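Local coordinates for putative aliphatic sulfonates-binding protein (Escherichia coli, PDB 2X26) that probably serves as the periplasmic solute-binding component of an ABC-type importer, capturing aliphatic sulfonates for delivery to the membrane transporter, at residues Q23-R28 and S32-V37; P161-A166 and L242-P247; V108-G113 and L129-I134; S218-S223 and V237-L242. One frame throughout, in Å; residues are numbered along the deposited sequence.

Interaction 1. Residues Q23-R28 and S32-V37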
loop_
_atom_site.group_PDB
_atom_site.type_symbol
_atom_site.label_atom_id
_atom_site.label_comp_id
_atom_site.label_asym_id
_atom_site.label_seq_id
_atom_site.Cartn_x
_atom_site.Cartn_y
_atom_site.Cartn_z
ATOM N N GLN A 23 5.835 18.292 -7.541
ATOM C CA GLN A 23 7.015 18.786 -6.836
ATOM C C GLN A 23 6.718 19.379 -5.469
ATOM O O GLN A 23 7.396 20.277 -5.010
ATOM C CB GLN A 23 7.858 19.752 -7.718
ATOM C CG GLN A 23 8.433 18.966 -8.920
ATOM C CD GLN A 23 9.430 19.748 -9.740
ATOM O OE1 GLN A 23 9.678 20.905 -9.472
ATOM N NE2 GLN A 23 10.019 19.102 -10.745
ATOM N N LEU A 24 5.689 18.871 -4.808
ATOM C CA LEU A 24 5.253 19.468 -3.533
ATOM C C LEU A 24 6.303 19.394 -2.431
ATOM O O LEU A 24 6.499 20.376 -1.717
ATOM C CB LEU A 24 3.966 18.812 -3.052
ATOM C CG LEU A 24 2.742 18.936 -3.972
ATOM C CD1 LEU A 24 1.625 18.166 -3.311
ATOM C CD2 LEU A 24 2.375 20.434 -4.239
ATOM N N LEU A 25 7.006 18.264 -2.318
ATOM C CA LEU A 25 8.024 18.123 -1.266
ATOM C C LEU A 25 9.241 18.977 -1.544
ATOM O O LEU A 25 9.808 19.568 -0.646
ATOM C CB LEU A 25 8.460 16.664 -1.101
ATOM C CG LEU A 25 7.437 15.719 -0.492
ATOM C CD1 LEU A 25 8.054 14.362 -0.260
ATOM C CD2 LEU A 25 6.825 16.218 0.831
ATOM N N GLU A 26 9.640 19.031 -2.806
ATOM C CA GLU A 26 10.786 19.853 -3.161
ATOM C C GLU A 26 10.510 21.311 -2.801
ATOM O O GLU A 26 11.400 21.991 -2.292
ATOM C CB GLU A 26 11.134 19.680 -4.638
ATOM C CG GLU A 26 11.717 18.298 -5.012
ATOM C CD GLU A 26 10.685 17.243 -5.290
ATOM O OE1 GLU A 26 9.477 17.488 -5.118
ATOM O OE2 GLU A 26 11.092 16.137 -5.703
ATOM N N LYS A 27 9.288 21.770 -3.050
ATOM C CA LYS A 27 8.936 23.143 -2.771
ATOM C C LYS A 27 8.726 23.363 -1.273
ATOM O O LYS A 27 9.136 24.403 -0.743
ATOM C CB LYS A 27 7.681 23.519 -3.541
ATOM C CG LYS A 27 7.893 23.582 -5.038
ATOM C CD LYS A 27 6.629 24.080 -5.735
ATOM C CE LYS A 27 5.536 23.019 -5.836
ATOM N NZ LYS A 27 4.123 23.568 -5.901
ATOM N N ARG A 28 8.119 22.369 -0.566
ATOM C CA ARG A 28 7.870 22.581 0.871
ATOM C C ARG A 28 9.067 22.493 1.773
ATOM O O ARG A 28 9.113 23.174 2.795
ATOM C CB ARG A 28 6.828 21.650 1.419
ATOM C CG ARG A 28 5.545 21.981 0.852
ATOM C CD ARG A 28 4.482 21.177 1.459
ATOM N NE ARG A 28 3.294 21.477 0.708
ATOM C CZ ARG A 28 2.102 21.025 1.027
ATOM N NH1 ARG A 28 1.974 20.237 2.087
ATOM N NH2 ARG A 28 1.063 21.363 0.279
ATOM N N SER A 32 15.927 20.108 2.116
ATOM C CA SER A 32 16.154 18.687 2.148
ATOM C C SER A 32 16.335 18.267 0.744
ATOM O O SER A 32 15.665 18.795 -0.180
ATOM C CB SER A 32 14.962 17.927 2.733
ATOM O OG SER A 32 14.704 18.376 4.066
ATOM N N LYS A 33 17.237 17.335 0.564
ATOM C CA LYS A 33 17.393 16.668 -0.715
ATOM C C LYS A 33 16.339 15.569 -0.835
ATOM O O LYS A 33 16.448 14.528 -0.180
ATOM C CB LYS A 33 18.775 16.056 -0.821
ATOM C CG LYS A 33 19.088 15.526 -2.191
ATOM C CD LYS A 33 20.504 14.985 -2.237
ATOM C CE LYS A 33 20.565 13.658 -2.953
ATOM N NZ LYS A 33 21.976 13.235 -3.095
ATOM N N ILE A 34 15.317 15.819 -1.657
ATOM C CA ILE A 34 14.235 14.872 -1.846
ATOM C C ILE A 34 14.621 14.000 -3.038
ATOM O O ILE A 34 15.005 14.517 -4.105
ATOM C CB ILE A 34 12.899 15.579 -2.179
ATOM C CG1 ILE A 34 12.529 16.670 -1.113
ATOM C CG2 ILE A 34 11.778 14.530 -2.337
ATOM C CD1 ILE A 34 12.424 16.111 0.344
ATOM N N SER A 35 14.541 12.685 -2.878
ATOM C CA SER A 35 14.734 11.762 -4.015
ATOM C C SER A 35 13.675 10.638 -4.045
ATOM O O SER A 35 13.076 10.266 -3.022
ATOM C CB SER A 35 16.119 11.163 -4.061
ATOM O OG SER A 35 16.393 10.402 -2.915
ATOM N N TRP A 36 13.427 10.150 -5.229
ATOM C CA TRP A 36 12.273 9.274 -5.468
ATOM C C TRP A 36 12.835 8.009 -6.127
ATOM O O TRP A 36 13.631 8.103 -7.055
ATOM C CB TRP A 36 11.343 9.996 -6.464
ATOM C CG TRP A 36 10.712 11.217 -5.917
ATOM C CD1 TRP A 36 11.168 12.507 -6.029
ATOM C CD2 TRP A 36 9.526 11.277 -5.102
ATOM N NE1 TRP A 36 10.291 13.361 -5.386
ATOM C CE2 TRP A 36 9.301 12.615 -4.798
ATOM C CE3 TRP A 36 8.641 10.327 -4.629
ATOM C CZ2 TRP A 36 8.199 13.040 -4.022
ATOM C CZ3 TRP A 36 7.528 10.731 -3.860
ATOM C CH2 TRP A 36 7.325 12.093 -3.582
ATOM N N VAL A 37 12.441 6.843 -5.626
ATOM C CA VAL A 37 12.879 5.588 -6.170
ATOM C C VAL A 37 11.655 4.729 -6.397
ATOM O O VAL A 37 10.971 4.317 -5.434
ATOM C CB VAL A 37 13.841 4.837 -5.184
ATOM C CG1 VAL A 37 14.361 3.604 -5.856
ATOM C CG2 VAL A 37 14.966 5.771 -4.803
HETATM O O HOH W 1 13.753 15.652 -6.098
#

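Interaction 2. Residues P161-A166 and L242-P247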
loop_
_atom_site.group_PDB
_atom_site.type_symbol
_atom_site.label_atom_id
_atom_site.label_comp_id
_atom_site.label_asym_id
_atom_site.label_seq_id
_atom_site.Cartn_x
_atom_site.Cartn_y
_atom_site.Cartn_z
ATOM N N PRO A 161 -4.777 -1.826 -10.999
ATOM C CA PRO A 161 -5.650 -1.542 -12.166
ATOM C C PRO A 161 -5.925 -2.721 -13.117
ATOM O O PRO A 161 -6.628 -2.542 -14.118
ATOM C CB PRO A 161 -4.819 -0.489 -12.929
ATOM C CG PRO A 161 -3.380 -1.013 -12.742
ATOM C CD PRO A 161 -3.425 -1.245 -11.206
ATOM N N TYR A 162 -5.412 -3.909 -12.816
ATOM C CA TYR A 162 -5.704 -5.073 -13.645
ATOM C C TYR A 162 -7.210 -5.301 -13.706
ATOM O O TYR A 162 -7.742 -5.682 -14.746
ATOM C CB TYR A 162 -5.080 -6.339 -13.048
ATOM C CG TYR A 162 -3.557 -6.324 -13.003
ATOM C CD1 TYR A 162 -2.891 -6.177 -11.798
ATOM C CD2 TYR A 162 -2.801 -6.495 -14.152
ATOM C CE1 TYR A 162 -1.506 -6.165 -11.731
ATOM C CE2 TYR A 162 -1.388 -6.479 -14.096
ATOM C CZ TYR A 162 -0.770 -6.334 -12.855
ATOM O OH TYR A 162 0.609 -6.363 -12.760
ATOM N N TYR A 163 -7.842 -5.126 -12.551
ATOM C CA TYR A 163 -9.269 -5.309 -12.415
ATOM C C TYR A 163 -9.957 -4.369 -13.415
ATOM O O TYR A 163 -10.736 -4.850 -14.255
ATOM C CB TYR A 163 -9.700 -5.043 -10.966
ATOM C CG TYR A 163 -11.142 -4.633 -10.775
ATOM C CD1 TYR A 163 -12.156 -5.188 -11.576
ATOM C CD2 TYR A 163 -11.509 -3.730 -9.775
ATOM C CE1 TYR A 163 -13.491 -4.817 -11.415
ATOM C CE2 TYR A 163 -12.850 -3.371 -9.596
ATOM C CZ TYR A 163 -13.825 -3.905 -10.420
ATOM O OH TYR A 163 -15.149 -3.521 -10.215
ATOM N N SER A 164 -9.636 -3.082 -13.363
ATOM C CA SER A 164 -10.339 -2.117 -14.202
ATOM C C SER A 164 -10.038 -2.412 -15.657
ATOM O O SER A 164 -10.930 -2.278 -16.509
ATOM C CB SER A 164 -9.970 -0.677 -13.903
ATOM O OG SER A 164 -10.466 -0.233 -12.620
ATOM N N ALA A 165 -8.805 -2.826 -15.951
ATOM C CA ALA A 165 -8.465 -3.123 -17.357
ATOM C C ALA A 165 -9.309 -4.292 -17.902
ATOM O O ALA A 165 -9.802 -4.227 -19.046
ATOM C CB ALA A 165 -6.962 -3.403 -17.510
ATOM N N ALA A 166 -9.471 -5.348 -17.092
ATOM C CA ALA A 166 -10.253 -6.530 -17.474
ATOM C C ALA A 166 -11.725 -6.152 -17.608
ATOM O O ALA A 166 -12.422 -6.592 -18.541
ATOM C CB ALA A 166 -10.096 -7.625 -16.423
ATOM N N LEU A 242 -9.699 5.278 -10.387
ATOM C CA LEU A 242 -9.955 6.318 -9.365
ATOM C C LEU A 242 -11.349 6.177 -8.763
ATOM O O LEU A 242 -11.538 6.388 -7.542
ATOM C CB LEU A 242 -9.778 7.719 -9.991
ATOM C CG LEU A 242 -8.338 8.090 -10.374
ATOM C CD1 LEU A 242 -8.470 9.545 -10.896
ATOM C CD2 LEU A 242 -7.371 8.061 -9.158
ATOM N N ASP A 243 -12.326 5.770 -9.583
ATOM C CA ASP A 243 -13.688 5.578 -9.102
ATOM C C ASP A 243 -13.819 4.415 -8.058
ATOM O O ASP A 243 -14.826 4.339 -7.354
ATOM C CB ASP A 243 -14.619 5.331 -10.278
ATOM C CG ASP A 243 -14.905 6.578 -11.069
ATOM O OD1 ASP A 243 -14.647 7.686 -10.518
ATOM O OD2 ASP A 243 -15.422 6.452 -12.224
ATOM N N HIS A 244 -12.847 3.514 -7.983
ATOM C CA HIS A 244 -12.920 2.423 -6.999
ATOM C C HIS A 244 -12.237 2.792 -5.683
ATOM O O HIS A 244 -12.131 1.939 -4.801
ATOM C CB HIS A 244 -12.299 1.136 -7.550
ATOM C CG HIS A 244 -12.926 0.676 -8.824
ATOM N ND1 HIS A 244 -12.199 0.095 -9.842
ATOM C CD2 HIS A 244 -14.212 0.726 -9.251
ATOM C CE1 HIS A 244 -13.014 -0.203 -10.840
ATOM N NE2 HIS A 244 -14.243 0.169 -10.508
ATOM N N ARG A 245 -11.758 4.036 -5.555
ATOM C CA ARG A 245 -11.031 4.453 -4.336
ATOM C C ARG A 245 -11.881 5.332 -3.464
ATOM O O ARG A 245 -12.669 6.170 -3.986
ATOM C CB ARG A 245 -9.820 5.291 -4.716
ATOM C CG ARG A 245 -8.798 4.484 -5.530
ATOM C CD ARG A 245 -7.759 5.465 -6.007
ATOM N NE ARG A 245 -6.723 5.657 -4.995
ATOM C CZ ARG A 245 -6.367 6.810 -4.427
ATOM N NH1 ARG A 245 -7.008 7.966 -4.683
ATOM N NH2 ARG A 245 -5.338 6.772 -3.555
ATOM N N PRO A 246 -11.790 5.135 -2.150
ATOM C CA PRO A 246 -12.488 6.056 -1.264
ATOM C C PRO A 246 -11.684 7.360 -1.136
ATOM O O PRO A 246 -10.525 7.413 -1.555
ATOM C CB PRO A 246 -12.450 5.300 0.089
ATOM C CG PRO A 246 -11.177 4.608 0.065
ATOM C CD PRO A 246 -10.994 4.143 -1.389
ATOM N N PRO A 247 -12.274 8.415 -0.536
ATOM C CA PRO A 247 -11.420 9.576 -0.254
ATOM C C PRO A 247 -10.249 9.149 0.642
ATOM O O PRO A 247 -10.446 8.366 1.589
ATOM C CB PRO A 247 -12.377 10.524 0.512
ATOM C CG PRO A 247 -13.760 10.164 -0.052
ATOM C CD PRO A 247 -13.684 8.646 -0.138
#

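Interaction 3. Residues V108-G113 and L129-I134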
loop_
_atom_site.group_PDB
_atom_site.type_symbol
_atom_site.label_atom_id
_atom_site.label_comp_id
_atom_site.label_asym_id
_atom_site.label_seq_id
_atom_site.Cartn_x
_atom_site.Cartn_y
_atom_site.Cartn_z
ATOM N N VAL A 108 -8.923 -21.350 -9.318
ATOM C CA VAL A 108 -8.886 -19.922 -9.106
ATOM C C VAL A 108 -7.442 -19.424 -9.228
ATOM O O VAL A 108 -6.575 -19.861 -8.450
ATOM C CB VAL A 108 -9.442 -19.589 -7.717
ATOM C CG1 VAL A 108 -9.436 -18.052 -7.486
ATOM C CG2 VAL A 108 -10.894 -20.164 -7.516
ATOM N N ALA A 109 -7.186 -18.463 -10.124
ATOM C CA ALA A 109 -5.848 -17.922 -10.280
ATOM C C ALA A 109 -5.659 -16.713 -9.370
ATOM O O ALA A 109 -6.587 -15.915 -9.223
ATOM C CB ALA A 109 -5.639 -17.497 -11.703
ATOM N N PHE A 110 -4.459 -16.580 -8.802
ATOM C CA PHE A 110 -4.033 -15.391 -8.013
ATOM C C PHE A 110 -2.553 -15.516 -7.690
ATOM O O PHE A 110 -2.016 -16.624 -7.750
ATOM C CB PHE A 110 -4.813 -15.296 -6.691
ATOM C CG PHE A 110 -4.657 -16.523 -5.799
ATOM C CD1 PHE A 110 -3.757 -16.532 -4.721
ATOM C CD2 PHE A 110 -5.388 -17.682 -6.068
ATOM C CE1 PHE A 110 -3.621 -17.692 -3.925
ATOM C CE2 PHE A 110 -5.224 -18.840 -5.299
ATOM C CZ PHE A 110 -4.349 -18.822 -4.225
ATOM N N GLN A 111 -1.924 -14.431 -7.236
ATOM C CA GLN A 111 -0.506 -14.460 -6.874
ATOM C C GLN A 111 -0.298 -14.935 -5.439
ATOM O O GLN A 111 -0.898 -14.408 -4.500
ATOM C CB GLN A 111 0.159 -13.074 -7.085
ATOM C CG GLN A 111 1.678 -13.155 -6.877
ATOM C CD GLN A 111 2.377 -11.827 -7.182
ATOM O OE1 GLN A 111 2.797 -11.573 -8.295
ATOM N NE2 GLN A 111 2.544 -11.023 -6.174
ATOM N N LYS A 112 0.547 -15.955 -5.253
ATOM C CA LYS A 112 0.774 -16.478 -3.904
ATOM C C LYS A 112 1.329 -15.370 -3.014
ATOM O O LYS A 112 2.242 -14.627 -3.418
ATOM C CB LYS A 112 1.740 -17.695 -3.895
ATOM C CG LYS A 112 1.859 -18.324 -2.483
ATOM C CD LYS A 112 2.755 -19.594 -2.460
ATOM C CE LYS A 112 3.289 -19.818 -1.028
ATOM N NZ LYS A 112 4.015 -21.106 -0.862
ATOM N N GLY A 113 0.782 -15.266 -1.800
ATOM C CA GLY A 113 1.336 -14.354 -0.817
ATOM C C GLY A 113 0.877 -12.925 -0.989
ATOM O O GLY A 113 1.260 -12.070 -0.198
ATOM N N LEU A 129 -15.369 -22.500 3.314
ATOM C CA LEU A 129 -14.414 -23.236 2.480
ATOM C C LEU A 129 -12.967 -22.960 2.853
ATOM O O LEU A 129 -12.663 -21.933 3.473
ATOM C CB LEU A 129 -14.635 -22.935 0.997
ATOM C CG LEU A 129 -16.028 -23.224 0.404
ATOM C CD1 LEU A 129 -16.118 -22.697 -1.029
ATOM C CD2 LEU A 129 -16.392 -24.731 0.425
ATOM N N LYS A 130 -12.079 -23.889 2.486
ATOM C CA LYS A 130 -10.643 -23.687 2.660
ATOM C C LYS A 130 -9.934 -23.856 1.294
ATOM O O LYS A 130 -10.576 -24.228 0.313
ATOM C CB LYS A 130 -10.110 -24.717 3.666
ATOM C CG LYS A 130 -10.507 -24.495 5.143
ATOM C CD LYS A 130 -9.779 -25.525 6.017
ATOM C CE LYS A 130 -9.915 -25.207 7.514
ATOM N NZ LYS A 130 -11.257 -25.546 8.130
ATOM N N PHE A 131 -8.625 -23.604 1.227
ATOM C CA PHE A 131 -7.891 -23.798 -0.036
ATOM C C PHE A 131 -7.921 -25.237 -0.527
ATOM O O PHE A 131 -7.670 -25.501 -1.713
ATOM C CB PHE A 131 -6.426 -23.355 0.082
ATOM C CG PHE A 131 -6.202 -21.915 -0.252
ATOM C CD1 PHE A 131 -7.238 -20.987 -0.184
ATOM C CD2 PHE A 131 -4.941 -21.484 -0.626
ATOM C CE1 PHE A 131 -6.994 -19.618 -0.498
ATOM C CE2 PHE A 131 -4.695 -20.172 -0.907
ATOM C CZ PHE A 131 -5.719 -19.236 -0.867
ATOM N N THR A 132 -8.185 -26.170 0.385
ATOM C CA THR A 132 -8.247 -27.586 -0.004
ATOM C C THR A 132 -9.588 -27.873 -0.671
ATOM O O THR A 132 -9.813 -28.971 -1.158
ATOM C CB THR A 132 -7.962 -28.561 1.179
ATOM O OG1 THR A 132 -8.732 -28.206 2.330
ATOM C CG2 THR A 132 -6.493 -28.568 1.532
ATOM N N ASP A 133 -10.474 -26.869 -0.704
ATOM C CA ASP A 133 -11.821 -27.044 -1.269
ATOM C C ASP A 133 -11.885 -26.501 -2.710
ATOM O O ASP A 133 -12.883 -26.693 -3.393
ATOM C CB ASP A 133 -12.892 -26.389 -0.389
ATOM C CG ASP A 133 -13.066 -27.096 0.965
ATOM O OD1 ASP A 133 -13.301 -28.343 1.003
ATOM O OD2 ASP A 133 -12.993 -26.401 2.010
ATOM N N ILE A 134 -10.827 -25.812 -3.149
ATOM C CA ILE A 134 -10.680 -25.397 -4.560
ATOM C C ILE A 134 -9.328 -25.880 -5.112
ATOM O O ILE A 134 -8.594 -26.603 -4.430
ATOM C CB ILE A 134 -10.749 -23.851 -4.746
ATOM C CG1 ILE A 134 -9.575 -23.183 -4.049
ATOM C CG2 ILE A 134 -12.063 -23.293 -4.131
ATOM C CD1 ILE A 134 -9.340 -21.715 -4.431
#

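Interaction 4. Residues S218-S223 and V237-L242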
loop_
_atom_site.group_PDB
_atom_site.type_symbol
_atom_site.label_atom_id
_atom_site.label_comp_id
_atom_site.label_asym_id
_atom_site.label_seq_id
_atom_site.Cartn_x
_atom_site.Cartn_y
_atom_site.Cartn_z
ATOM N N SER A 218 -9.983 16.978 -6.850
ATOM C CA SER A 218 -10.165 18.418 -7.170
ATOM C C SER A 218 -9.657 18.779 -8.562
ATOM O O SER A 218 -10.143 19.724 -9.165
ATOM C CB SER A 218 -9.507 19.311 -6.111
ATOM O OG SER A 218 -8.103 19.031 -6.098
ATOM N N GLN A 219 -8.721 17.983 -9.072
ATOM C CA GLN A 219 -8.156 18.172 -10.406
ATOM C C GLN A 219 -8.187 16.805 -11.105
ATOM O O GLN A 219 -7.148 16.250 -11.531
ATOM C CB GLN A 219 -6.721 18.771 -10.347
ATOM C CG GLN A 219 -6.645 20.286 -10.126
ATOM C CD GLN A 219 -5.262 20.764 -9.649
ATOM O OE1 GLN A 219 -4.234 20.370 -10.182
ATOM N NE2 GLN A 219 -5.250 21.612 -8.633
ATOM N N ARG A 220 -9.389 16.246 -11.236
ATOM C CA ARG A 220 -9.519 14.878 -11.785
ATOM C C ARG A 220 -9.007 14.760 -13.227
ATOM O O ARG A 220 -8.312 13.816 -13.560
ATOM C CB ARG A 220 -11.008 14.433 -11.692
ATOM C CG ARG A 220 -11.209 12.960 -12.078
ATOM C CD ARG A 220 -12.659 12.613 -11.945
ATOM N NE ARG A 220 -13.027 11.429 -12.715
ATOM C CZ ARG A 220 -13.038 10.205 -12.217
ATOM N NH1 ARG A 220 -12.628 9.989 -10.948
ATOM N NH2 ARG A 220 -13.418 9.207 -13.000
ATOM N N GLU A 221 -9.351 15.709 -14.101
ATOM C CA GLU A 221 -8.882 15.621 -15.477
ATOM C C GLU A 221 -7.349 15.567 -15.580
ATOM O O GLU A 221 -6.790 14.714 -16.296
ATOM C CB GLU A 221 -9.406 16.821 -16.291
ATOM C CG GLU A 221 -9.017 16.820 -17.751
ATOM C CD GLU A 221 -9.419 18.125 -18.496
ATOM O OE1 GLU A 221 -9.679 19.185 -17.867
ATOM O OE2 GLU A 221 -9.431 18.124 -19.745
ATOM N N GLN A 222 -6.698 16.483 -14.867
ATOM C CA GLN A 222 -5.237 16.585 -14.891
ATOM C C GLN A 222 -4.634 15.331 -14.275
ATOM O O GLN A 222 -3.639 14.790 -14.798
ATOM C CB GLN A 222 -4.801 17.802 -14.112
ATOM C CG GLN A 222 -3.335 17.835 -13.781
ATOM C CD GLN A 222 -2.979 19.001 -12.871
ATOM O OE1 GLN A 222 -3.232 18.974 -11.646
ATOM N NE2 GLN A 222 -2.402 20.038 -13.464
ATOM N N SER A 223 -5.244 14.856 -13.189
ATOM C CA SER A 223 -4.674 13.700 -12.474
ATOM C C SER A 223 -4.841 12.404 -13.333
ATOM O O SER A 223 -3.965 11.523 -13.384
ATOM C CB SER A 223 -5.343 13.550 -11.109
ATOM O OG SER A 223 -5.112 14.666 -10.262
ATOM N N VAL A 237 -9.317 3.502 -18.296
ATOM C CA VAL A 237 -8.897 2.551 -17.245
ATOM C C VAL A 237 -8.558 3.281 -15.937
ATOM O O VAL A 237 -8.977 2.865 -14.835
ATOM C CB VAL A 237 -7.725 1.655 -17.744
ATOM C CG1 VAL A 237 -7.209 0.750 -16.616
ATOM C CG2 VAL A 237 -8.229 0.789 -18.913
ATOM N N ILE A 238 -7.858 4.417 -16.066
ATOM C CA ILE A 238 -7.490 5.286 -14.912
ATOM C C ILE A 238 -8.761 5.868 -14.283
ATOM O O ILE A 238 -8.834 5.975 -13.038
ATOM C CB ILE A 238 -6.568 6.429 -15.331
ATOM C CG1 ILE A 238 -5.264 5.868 -15.931
ATOM C CG2 ILE A 238 -6.240 7.370 -14.154
ATOM C CD1 ILE A 238 -4.574 4.869 -15.024
ATOM N N ALA A 239 -9.716 6.279 -15.116
ATOM C CA ALA A 239 -10.979 6.824 -14.594
ATOM C C ALA A 239 -11.679 5.798 -13.673
ATOM O O ALA A 239 -12.108 6.135 -12.568
ATOM C CB ALA A 239 -11.912 7.223 -15.731
ATOM N N SER A 240 -11.818 4.559 -14.170
ATOM C CA SER A 240 -12.389 3.428 -13.417
ATOM C C SER A 240 -11.570 3.179 -12.156
ATOM O O SER A 240 -12.127 3.016 -11.057
ATOM C CB SER A 240 -12.368 2.187 -14.302
ATOM O OG SER A 240 -12.998 1.065 -13.686
ATOM N N TYR A 241 -10.246 3.153 -12.304
ATOM C CA TYR A 241 -9.363 2.972 -11.173
ATOM C C TYR A 241 -9.598 3.995 -10.040
ATOM O O TYR A 241 -9.723 3.608 -8.846
ATOM C CB TYR A 241 -7.915 3.096 -11.662
ATOM C CG TYR A 241 -6.879 3.003 -10.602
ATOM C CD1 TYR A 241 -6.379 1.781 -10.209
ATOM C CD2 TYR A 241 -6.398 4.148 -9.978
ATOM C CE1 TYR A 241 -5.403 1.699 -9.181
ATOM C CE2 TYR A 241 -5.432 4.087 -8.989
ATOM C CZ TYR A 241 -4.940 2.879 -8.603
ATOM O OH TYR A 241 -3.956 2.859 -7.652
ATOM N N LEU A 242 -9.699 5.278 -10.387
ATOM C CA LEU A 242 -9.955 6.318 -9.365
ATOM C C LEU A 242 -11.349 6.177 -8.763
ATOM O O LEU A 242 -11.538 6.388 -7.542
ATOM C CB LEU A 242 -9.778 7.719 -9.991
ATOM C CG LEU A 242 -8.338 8.090 -10.374
ATOM C CD1 LEU A 242 -8.470 9.545 -10.896
ATOM C CD2 LEU A 242 -7.371 8.061 -9.158
#

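Interaction 1. Residues Q23-R28 and S32-V37
L25 and E26 of helix 24-28 face I34 and W36 of strand 33-38 across the last step of a beta-alpha-beta crossover. The chain leaves strand 4-9, passes through helices 14-21 and 24-28, and returns as strand 33-38, which lies parallel to strand 4-9 at the margin of a five-stranded mixed sheet. Helix and strand segments run almost exactly antiparallel, at 173°, with axes 8.6 Å apart. L25 gives the apolar half of the contact. Its CB packs on I34 CG1 at 4.1 Å, while its CD1 reaches the benzo part of the indole, 4.0 Å from W36 CZ2. L25 also touches I7 of strand 4-9 and F209 of helix 199-218.

E26 works differently. Its CB leaves the helix flank at an angle to the strand, but the chain bends at chi2 (85°) and brings the carboxylate back over I34, whose CG2, anti to the backbone N, lies 3.8 Å from E26 OE2. That bend carries the same oxygen to the indole edge, practically within the ring plane. W36 NE1 donates to the syn side of E26 OE2 at 2.9 Å, standing 23° out of the carboxylate plane. A water adds a second grip on this oxygen, donating one hydrogen to E26 OE2 at 2.7 Å and the other to I34 O at 2.6 Å.

Interaction 2. Residues P161-A166 and L242-P247
Y163 and H244 meet ring to ring. Their planes lie within 17° of parallel, yet the rings are slid so far apart, with centroids at 4.7 Å, that they barely overlap. The touching is done by one corner of the phenol: Y163 CE2 hovers over a face of the imidazole, displaced toward its rim, and comes within 3.4 Å of H244 CE1. Farther out, Y163 OH stands 3.8 Å from H244 NE2. The tyrosine ring, swung opposite its own backbone N (chi1 156°), extends from the first turn of helix 162-169 to the histidine, and it also rests on V88 and L90 of strand 87-92.

The polar contacts gather at the imidazole edge. S164 OG sits near the ring plane, 3.1 Å from H244 CE1. D160, just ahead of the helix, ties the two together, since one carboxylate oxygen is hydrogen-bonded to S164 OG and the other to H244 ND1; S164 OG also pairs with S240 OG. The carboxylate thus fixes the rotation of the imidazole while Y163 CE2 leans on the margin of one face. Cutting Y163 back to an alanine would probably cost H244 that contact and open a gap beside V88 and L90.

Here the start of helix 162-169, entered through the cis peptide bond before P161, packs against H244, just past the end of helix 235-243. It is a helix-to-loop contact in the two-lobed fold of periplasmic binding proteins, joining the lobe built on strands 87-92 and 155-159 to the C-terminal helices.

Interaction 3. Residues V108-G113 and L129-I134
F110 and F131 meet through F110 CZ and F131 CE2, approaching from opposite directions. From its CB, which points at the 129-134 loop, the F110 side chain takes the position between backbone N and carbonyl carbon (chi1 58°), and the ring then extends along one flank until CE1 lies 4.0 Å from F131 CZ. One atom further, F110 CZ makes the closest approach, 3.6 Å to F131 CE2. The planes are inclined at 62° with centroids 5.5 Å apart, an oblique meeting.

Two residues earlier on the strand, V108 CG2 packs against I134 CD1 at 3.8 Å. The loop itself is pinned by D133 OD2, which accepts from K130 N at 2.7 Å through its anti lone pair. Loss of the F110 ring to an alanine is likely to open a gap between F131 CE2 and CZ and the H117, L120 and P136 side chains that pack on F110.

The contact lies within a beta-alpha-beta crossover: strand 107-110 leads through helix 115-126 and this loop to strand 135-138, its parallel neighbour. H117 and L120 of the helix cover F110, whose ring also touches P136 and Y138 of strand 135-138.

Interaction 4. Residues S218-S223 and V237-L242
R220 reaches from the first turn of helix 220-231 to A239 and L242 on helix 235-243, and the two end nitrogens of its guanidinium group see very different surroundings. The tight part is at NH1. L242 CB packs 3.8 Å from R220 NH1, and the two side chains slide past each other in opposite directions. The same nitrogen makes a salt bridge to the carboxylate of D243, the stronger polar partner of the arginine. L242 is buried, and it also touches the apolar I224 and L227 of helix 220-231; I238, one turn back, adds to the same face by touching L227 and A228.

These two helices follow each other directly in the chain, so the contact closes a helix-loop-helix unit in the C-terminal part of the periplasmic binding protein fold. Q219 occupies the N-cap position of the first helix, and Q219 O is gripped twice by S223: by its backbone N, and by S223 OG, which donates at 2.9 Å from above the carbonyl plane.

The loose part lies at the partly exposed margin, at NH2. R220 runs extended to NE, its chain starting out anti to the main-chain nitrogen (chi1 -173°), and so spans the distance to the second helix. There R220 NH2 gives A239 O only a weak hydrogen bond, 3.4 Å long and bent to 143°, and lies 3.7 Å from A239 CB.

Interactions 2 and 4 form one continuous patch, their centres 10 Å apart. Both use helix 235-243 and share L242, and two polar pairs join them directly: S164 OG to S240 OG at 3.0 Å and D243 OD1 to R220 NH1 at 3.1 Å. Along the chain, interaction 4 is nested inside the loop closed by interaction 2. Interactions 1 and 3 stand apart, about 41 Å between centres and on opposite sides of the chain's centre; each belongs to a crossover at the margin of a different five-stranded sheet. Interaction 4 lies about 23 Å from interaction 1, and interaction 2 about 23 Å from interaction 3, centre to centre.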